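Local coordinates for protein putative NADPH-dependent oxidoreductase (PDB 3DB2) that is a putative NADPH-dependent oxidoreductase, with a dinucleotide-binding Rossmann domain and a C-terminal domain of the GFO/IDH/MocA family, at residues Ala9-Ala21 against Glu40-Cys52. Sequence-based numbering, arbitrary orientation.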
ATOM      1  N   ALA C   9      -6.999  11.645  38.177  1.00 16.94           N
ATOM      2  CA  ALA C   9      -8.187  12.457  37.904  1.00 16.57           C
ATOM      3  C   ALA C   9      -8.449  12.441  36.395  1.00 18.60           C
ATOM      4  O   ALA C   9      -7.481  12.583  35.649  1.00 20.33           O
ATOM      5  CB  ALA C   9      -8.101  13.909  38.313  1.00 18.61           C
ATOM      6  N   ALA C  10      -9.711  12.315  36.030  1.00 17.84           N
ATOM      7  CA  ALA C  10     -10.181  12.314  34.662  1.00 20.99           C
ATOM      8  C   ALA C  10     -10.578  13.746  34.298  1.00 19.54           C
ATOM      9  O   ALA C  10     -11.416  14.351  34.940  1.00 15.98           O
ATOM     10  CB  ALA C  10     -11.335  11.352  34.385  1.00 18.88           C
ATOM     11  N   ILE C  11      -9.942  14.284  33.276  1.00 19.52           N
ATOM     12  CA  ILE C  11     -10.293  15.581  32.725  1.00 20.59           C
ATOM     13  C   ILE C  11     -10.781  15.458  31.292  1.00 24.62           C
ATOM     14  O   ILE C  11     -10.054  15.022  30.396  1.00 23.78           O
ATOM     15  CB  ILE C  11      -9.098  16.542  32.866  1.00 22.99           C
ATOM     16  CG1 ILE C  11      -8.801  16.842  34.337  1.00 24.58           C
ATOM     17  CG2 ILE C  11      -9.343  17.808  32.082  1.00 17.33           C
ATOM     18  CD1 ILE C  11      -7.400  17.331  34.597  1.00 27.25           C
ATOM     19  N   GLY C  12     -12.047  15.833  31.081  1.00 21.65           N
ATOM     20  CA  GLY C  12     -12.653  15.759  29.746  1.00 23.84           C
ATOM     21  C   GLY C  12     -13.536  14.517  29.779  1.00 26.12           C
ATOM     22  O   GLY C  12     -13.086  13.367  29.711  1.00 24.42           O
ATOM     23  N   LEU C  13     -14.848  14.682  29.954  1.00 24.59           N
ATOM     24  CA  LEU C  13     -15.619  13.462  30.270  1.00 21.90           C
ATOM     25  C   LEU C  13     -16.585  13.117  29.148  1.00 25.82           C
ATOM     26  O   LEU C  13     -17.768  12.846  29.373  1.00 27.62           O
ATOM     27  CB  LEU C  13     -16.292  13.676  31.611  1.00 20.82           C
ATOM     28  CG  LEU C  13     -15.360  14.115  32.747  1.00 19.01           C
ATOM     29  CD1 LEU C  13     -16.165  14.354  34.009  1.00 20.57           C
ATOM     30  CD2 LEU C  13     -14.285  13.074  32.996  1.00 21.47           C
ATOM     31  N   GLY C  14     -16.075  13.116  27.922  1.00 24.97           N
ATOM     32  CA  GLY C  14     -16.714  12.571  26.746  1.00 21.70           C
ATOM     33  C   GLY C  14     -16.680  11.057  26.699  1.00 22.80           C
ATOM     34  O   GLY C  14     -16.329  10.302  27.592  1.00 22.71           O
ATOM     35  N   ARG C  15     -17.094  10.514  25.574  1.00 26.13           N
ATOM     36  CA  ARG C  15     -17.138   9.101  25.259  1.00 26.63           C
ATOM     37  C   ARG C  15     -15.823   8.416  25.590  1.00 22.32           C
ATOM     38  O   ARG C  15     -15.804   7.453  26.338  1.00 22.82           O
ATOM     39  CB  ARG C  15     -17.458   8.965  23.750  1.00 26.60           C
ATOM     40  N   TRP C  16     -14.731   8.913  25.021  1.00 24.26           N
ATOM     41  CA  TRP C  16     -13.427   8.279  25.183  1.00 27.10           C
ATOM     42  C   TRP C  16     -13.024   8.271  26.644  1.00 21.78           C
ATOM     43  O   TRP C  16     -12.391   7.318  27.096  1.00 21.22           O
ATOM     44  CB  TRP C  16     -12.364   8.969  24.297  1.00 27.44           C
ATOM     45  CG  TRP C  16     -11.127   8.106  24.288  1.00 32.97           C
ATOM     46  CD1 TRP C  16      -9.905   8.444  24.800  1.00 32.06           C
ATOM     47  CD2 TRP C  16     -11.010   6.779  23.750  1.00 30.55           C
ATOM     48  NE1 TRP C  16      -9.032   7.401  24.610  1.00 33.64           N
ATOM     49  CE2 TRP C  16      -9.687   6.373  23.968  1.00 31.29           C
ATOM     50  CE3 TRP C  16     -11.898   5.904  23.104  1.00 34.53           C
ATOM     51  CZ2 TRP C  16      -9.227   5.120  23.562  1.00 28.92           C
ATOM     52  CZ3 TRP C  16     -11.451   4.653  22.696  1.00 30.22           C
ATOM     53  CH2 TRP C  16     -10.119   4.296  22.938  1.00 30.89           C
ATOM     54  N   ALA C  17     -13.405   9.278  27.442  1.00 20.40           N
ATOM     55  CA  ALA C  17     -13.107   9.186  28.866  1.00 17.82           C
ATOM     56  C   ALA C  17     -13.636   7.946  29.542  1.00 15.20           C
ATOM     57  O   ALA C  17     -13.043   7.393  30.464  1.00 17.16           O
ATOM     58  CB  ALA C  17     -13.697  10.412  29.570  1.00 22.10           C
ATOM     59  N   TYR C  18     -14.820   7.477  29.135  1.00 20.14           N
ATOM     60  CA  TYR C  18     -15.441   6.292  29.698  1.00 20.91           C
ATOM     61  C   TYR C  18     -14.790   4.996  29.184  1.00 16.83           C
ATOM     62  O   TYR C  18     -14.607   3.999  29.871  1.00 18.03           O
ATOM     63  CB  TYR C  18     -16.931   6.299  29.326  1.00 23.17           C
ATOM     64  CG  TYR C  18     -17.774   7.342  30.026  1.00 21.43           C
ATOM     65  CD1 TYR C  18     -17.736   8.688  29.717  1.00 26.06           C
ATOM     66  CD2 TYR C  18     -18.623   6.944  31.047  1.00 25.71           C
ATOM     67  CE1 TYR C  18     -18.514   9.618  30.389  1.00 27.65           C
ATOM     68  CE2 TYR C  18     -19.410   7.855  31.721  1.00 24.95           C
ATOM     69  CZ  TYR C  18     -19.360   9.188  31.391  1.00 27.93           C
ATOM     70  OH  TYR C  18     -20.170  10.052  32.098  1.00 33.04           O
ATOM     71  N   VAL C  19     -14.468   4.972  27.899  1.00 18.82           N
ATOM     72  CA  VAL C  19     -13.725   3.816  27.376  1.00 20.62           C
ATOM     73  C   VAL C  19     -12.423   3.666  28.151  1.00 23.12           C
ATOM     74  O   VAL C  19     -12.113   2.527  28.510  1.00 21.90           O
ATOM     75  CB  VAL C  19     -13.459   3.963  25.878  1.00 22.83           C
ATOM     76  CG1 VAL C  19     -12.524   2.901  25.305  1.00 30.04           C
ATOM     77  CG2 VAL C  19     -14.803   3.896  25.158  1.00 28.85           C
HETATM   78  N   MSE C  20     -11.740   4.792  28.397  1.00 19.36           N
HETATM   79  CA  MSE C  20     -10.475   4.718  29.136  1.00 21.97           C
HETATM   80  C   MSE C  20     -10.727   4.172  30.533  1.00 22.32           C
HETATM   81  O   MSE C  20     -10.070   3.209  30.937  1.00 18.98           O
HETATM   82  CB  MSE C  20      -9.755   6.063  29.183  1.00 22.59           C
HETATM   83  CG  MSE C  20      -9.073   6.541  27.902  1.00 22.17           C
HETATM   84 SE   MSE C  20      -7.870   5.221  27.080  0.75 22.58          SE
HETATM   85  CE  MSE C  20      -6.541   5.213  28.493  1.00 21.74           C
ATOM     86  N   ALA C  21     -11.678   4.768  31.262  1.00 20.13           N
ATOM     87  CA  ALA C  21     -11.907   4.359  32.645  1.00 17.70           C
ATOM     88  C   ALA C  21     -12.397   2.923  32.753  1.00 13.59           C
ATOM     89  O   ALA C  21     -12.064   2.203  33.693  1.00 23.41           O
ATOM     90  CB  ALA C  21     -12.896   5.331  33.299  1.00 22.44           C
ATOM     91  N   GLU C  40     -21.492  20.435  34.400  1.00 38.70           N
ATOM     92  CA  GLU C  40     -21.887  19.811  35.650  1.00 36.46           C
ATOM     93  C   GLU C  40     -22.476  18.416  35.414  1.00 38.08           C
ATOM     94  O   GLU C  40     -22.150  17.439  36.086  1.00 37.04           O
ATOM     95  CB  GLU C  40     -22.918  20.650  36.429  1.00 41.86           C
ATOM     96  CG  GLU C  40     -23.854  19.872  37.331  1.00 50.50           C
ATOM     97  CD  GLU C  40     -24.492  20.675  38.449  1.00 61.56           C
ATOM     98  OE1 GLU C  40     -25.499  21.384  38.221  1.00 62.00           O
ATOM     99  OE2 GLU C  40     -24.009  20.616  39.603  1.00 66.06           O
ATOM    100  N   ASP C  41     -23.371  18.324  34.440  1.00 35.48           N
ATOM    101  CA  ASP C  41     -24.010  17.065  34.102  1.00 38.41           C
ATOM    102  C   ASP C  41     -22.955  16.047  33.671  1.00 38.43           C
ATOM    103  O   ASP C  41     -22.997  14.886  34.079  1.00 34.37           O
ATOM    104  CB  ASP C  41     -25.025  17.357  33.003  1.00 38.16           C
ATOM    105  CG  ASP C  41     -26.314  17.937  33.580  1.00 37.42           C
ATOM    106  OD1 ASP C  41     -26.496  17.918  34.820  1.00 45.82           O
ATOM    107  OD2 ASP C  41     -27.147  18.416  32.790  1.00 43.16           O
ATOM    108  N   LYS C  42     -22.001  16.488  32.845  1.00 34.82           N
ATOM    109  CA  LYS C  42     -20.945  15.544  32.437  1.00 30.34           C
ATOM    110  C   LYS C  42     -20.221  15.046  33.676  1.00 33.95           C
ATOM    111  O   LYS C  42     -19.851  13.877  33.808  1.00 36.85           O
ATOM    112  CB  LYS C  42     -20.035  16.204  31.420  1.00 33.16           C
ATOM    113  CG  LYS C  42     -20.290  15.843  29.968  1.00 31.72           C
ATOM    114  CD  LYS C  42     -19.661  16.839  29.024  1.00 34.73           C
ATOM    115  CE  LYS C  42     -20.285  16.873  27.646  1.00 47.35           C
ATOM    116  NZ  LYS C  42     -19.439  17.649  26.688  1.00 49.32           N
ATOM    117  N   ARG C  43     -19.985  15.907  34.671  1.00 31.71           N
ATOM    118  CA  ARG C  43     -19.272  15.422  35.853  0.50 31.06           C
ATOM    119  C   ARG C  43     -20.213  14.545  36.665  1.00 33.42           C
ATOM    120  O   ARG C  43     -19.797  13.584  37.307  1.00 34.15           O
ATOM    121  CB  ARG C  43     -18.756  16.560  36.718  0.50 29.17           C
ATOM    122  CG  ARG C  43     -17.760  17.467  36.013  0.50 28.02           C
ATOM    123  CD  ARG C  43     -18.396  18.740  35.497  0.50 27.91           C
ATOM    124  NE  ARG C  43     -18.889  19.596  36.574  0.50 27.75           N
ATOM    125  CZ  ARG C  43     -18.802  20.899  36.718  0.50 18.96           C
ATOM    126  NH1 ARG C  43     -18.206  21.676  35.831  0.50 22.22           N
ATOM    127  NH2 ARG C  43     -19.353  21.427  37.809  0.50 27.79           N
ATOM    128  N   GLU C  44     -21.498  14.888  36.623  1.00 32.97           N
ATOM    129  CA  GLU C  44     -22.530  14.105  37.301  1.00 34.86           C
ATOM    130  C   GLU C  44     -22.426  12.617  36.979  1.00 31.18           C
ATOM    131  O   GLU C  44     -22.232  11.758  37.838  1.00 35.99           O
ATOM    132  CB  GLU C  44     -23.902  14.609  36.827  1.00 34.71           C
ATOM    133  CG  GLU C  44     -24.227  16.010  37.303  1.00 47.87           C
ATOM    134  CD  GLU C  44     -24.272  16.165  38.810  1.00 54.87           C
ATOM    135  OE1 GLU C  44     -24.984  17.088  39.287  1.00 60.81           O
ATOM    136  OE2 GLU C  44     -23.613  15.392  39.539  1.00 51.00           O
ATOM    137  N   LYS C  45     -22.614  12.331  35.711  1.00 29.73           N
ATOM    138  CA  LYS C  45     -22.714  10.984  35.149  1.00 26.78           C
ATOM    139  C   LYS C  45     -21.431  10.230  35.443  1.00 30.85           C
ATOM    140  O   LYS C  45     -21.391   9.124  35.982  1.00 31.74           O
ATOM    141  CB  LYS C  45     -22.998  11.178  33.671  1.00 30.25           C
ATOM    142  CG  LYS C  45     -23.221   9.913  32.886  1.00 33.73           C
ATOM    143  CD  LYS C  45     -23.977  10.198  31.599  1.00 41.80           C
ATOM    144  CE  LYS C  45     -23.811   9.044  30.614  1.00 48.23           C
ATOM    145  NZ  LYS C  45     -23.920   7.710  31.273  1.00 56.72           N
ATOM    146  N   PHE C  46     -20.287  10.840  35.112  1.00 29.70           N
ATOM    147  CA  PHE C  46     -19.012  10.121  35.240  1.00 26.25           C
ATOM    148  C   PHE C  46     -18.742   9.712  36.670  1.00 30.28           C
ATOM    149  O   PHE C  46     -18.474   8.554  37.036  1.00 26.47           O
ATOM    150  CB  PHE C  46     -17.927  11.042  34.657  1.00 25.87           C
ATOM    151  CG  PHE C  46     -16.583  10.344  34.489  1.00 25.15           C
ATOM    152  CD1 PHE C  46     -15.679  10.349  35.526  1.00 24.36           C
ATOM    153  CD2 PHE C  46     -16.264   9.696  33.305  1.00 24.44           C
ATOM    154  CE1 PHE C  46     -14.448   9.723  35.439  1.00 28.43           C
ATOM    155  CE2 PHE C  46     -15.036   9.059  33.199  1.00 22.63           C
ATOM    156  CZ  PHE C  46     -14.146   9.064  34.258  1.00 26.62           C
ATOM    157  N   GLY C  47     -18.812  10.683  37.603  1.00 29.54           N
ATOM    158  CA  GLY C  47     -18.529  10.384  38.996  1.00 26.34           C
ATOM    159  C   GLY C  47     -19.432   9.329  39.575  1.00 27.15           C
ATOM    160  O   GLY C  47     -19.048   8.544  40.447  1.00 33.22           O
ATOM    161  N   LYS C  48     -20.681   9.270  39.113  1.00 29.21           N
ATOM    162  CA  LYS C  48     -21.571   8.215  39.642  1.00 34.56           C
ATOM    163  C   LYS C  48     -21.159   6.864  39.078  1.00 33.19           C
ATOM    164  O   LYS C  48     -20.963   5.877  39.784  1.00 39.21           O
ATOM    165  CB  LYS C  48     -23.001   8.615  39.300  1.00 31.51           C
ATOM    166  CG  LYS C  48     -24.074   7.680  39.827  1.00 38.78           C
ATOM    167  CD  LYS C  48     -25.478   8.155  39.456  1.00 42.98           C
ATOM    168  N   ARG C  49     -21.005   6.815  37.756  1.00 34.12           N
ATOM    169  CA  ARG C  49     -20.562   5.616  37.053  1.00 28.32           C
ATOM    170  C   ARG C  49     -19.332   4.998  37.687  1.00 33.61           C
ATOM    171  O   ARG C  49     -19.263   3.808  37.966  1.00 41.54           O
ATOM    172  CB  ARG C  49     -20.238   5.983  35.601  1.00 32.18           C
ATOM    173  CG  ARG C  49     -19.657   4.823  34.814  1.00 41.27           C
ATOM    174  CD  ARG C  49     -20.693   3.816  34.363  1.00 46.74           C
ATOM    175  NE  ARG C  49     -20.530   3.548  32.938  1.00 52.24           N
ATOM    176  CZ  ARG C  49     -19.635   2.708  32.431  1.00 55.07           C
ATOM    177  NH1 ARG C  49     -18.801   2.025  33.209  1.00 53.02           N
ATOM    178  NH2 ARG C  49     -19.595   2.563  31.108  1.00 63.53           N
ATOM    179  N   TYR C  50     -18.290   5.809  37.911  1.00 34.71           N
ATOM    180  CA  TYR C  50     -17.033   5.253  38.413  1.00 29.32           C
ATOM    181  C   TYR C  50     -16.904   5.542  39.887  1.00 31.75           C
ATOM    182  O   TYR C  50     -15.959   5.178  40.587  1.00 33.71           O
ATOM    183  CB  TYR C  50     -15.888   5.821  37.550  1.00 33.31           C
ATOM    184  CG  TYR C  50     -16.091   5.430  36.095  1.00 27.23           C
ATOM    185  CD1 TYR C  50     -15.827   4.117  35.689  1.00 28.35           C
ATOM    186  CD2 TYR C  50     -16.527   6.314  35.135  1.00 24.82           C
ATOM    187  CE1 TYR C  50     -16.000   3.725  34.376  1.00 23.56           C
ATOM    188  CE2 TYR C  50     -16.702   5.931  33.820  1.00 27.02           C
ATOM    189  CZ  TYR C  50     -16.439   4.618  33.449  1.00 24.93           C
ATOM    190  OH  TYR C  50     -16.607   4.233  32.140  1.00 33.81           O
ATOM    191  N   ASN C  51     -17.907   6.216  40.477  1.00 40.57           N
ATOM    192  CA  ASN C  51     -17.832   6.498  41.909  1.00 38.49           C
ATOM    193  C   ASN C  51     -16.577   7.223  42.379  1.00 35.69           C
ATOM    194  O   ASN C  51     -15.783   6.803  43.224  1.00 35.33           O
ATOM    195  CB  ASN C  51     -17.929   5.198  42.726  1.00 43.97           C
ATOM    196  CG  ASN C  51     -18.809   5.567  43.931  1.00 50.98           C
ATOM    197  OD1 ASN C  51     -19.948   5.982  43.697  1.00 58.25           O
ATOM    198  ND2 ASN C  51     -18.250   5.427  45.121  1.00 46.07           N
ATOM    199  N   CYS C  52     -16.338   8.402  41.826  1.00 29.69           N
ATOM    200  CA  CYS C  52     -15.253   9.242  42.357  1.00 30.97           C
ATOM    201  C   CYS C  52     -15.881  10.588  42.710  1.00 34.83           C
ATOM    202  O   CYS C  52     -17.121  10.653  42.638  1.00 38.28           O
ATOM    203  CB  CYS C  52     -14.155   9.351  41.320  1.00 28.97           C
ATOM    204  SG  CYS C  52     -14.720   9.845  39.672  1.00 29.56           S
TER
HETATM  205  O   HOH W   1     -19.860  12.499  31.079  1.00 30.16           O
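Phe46 is gripped from several directions by residues of Ala9-Ala21. Leu13 lays CD2 over the middle of its ring in a CH-pi contact, 3.8 Å from the centroid, while Tyr50 CD2, from the same helix as Phe46, sits over the centre of the opposite face. With CG anti to the backbone N (chi1 -170°), the phenyl group reaches from helix 40-50 toward the sheet, bringing CZ to 3.6 Å from Ala10 CB. Leu13 CD1 packs beside Phe46 CB and Arg43 CA.

Tyr18, Phe46 and Tyr50 form an aromatic cluster. The Phe46 edge points at the face of Tyr18 in a T-shaped pair, centroids 5.1 Å apart and planes at 80°. Tyr18 enters as a knob among Lys45, Phe46, Arg49 and Tyr50, its CD2 reaching 3.5 Å from Tyr50 CE2. Ala21 places CB over the Tyr50 ring, 3.7 Å from the centroid.

No direct hydrogen bond joins the segments; a water does so instead, accepting from Tyr18 OH (2.7 Å) and donating to Leu13 O and Lys42 O. An alanine in place of Tyr18 would probably leave this water without its hydroxyl donor and open a gap beside Phe46 and Tyr50. Just beyond Ala21, Asp22 OD1 makes a salt bridge with Arg49 NH1 and a hydrogen bond with Tyr50 OH.

Gly12, Gly14 and Ala17 fit the GxGxxA pattern of the Rossmann strand-turn-helix, consistent with dinucleotide binding. The axis of 15-21, the first part of helix 15-24, runs nearly parallel to that of helix 40-50, 11.5 Å away at closest approach and at 14°, and Leu13 and Phe46 also rest on Cys35 of strand 30-36, which lies next to strand 6-11 in the parallel sheet.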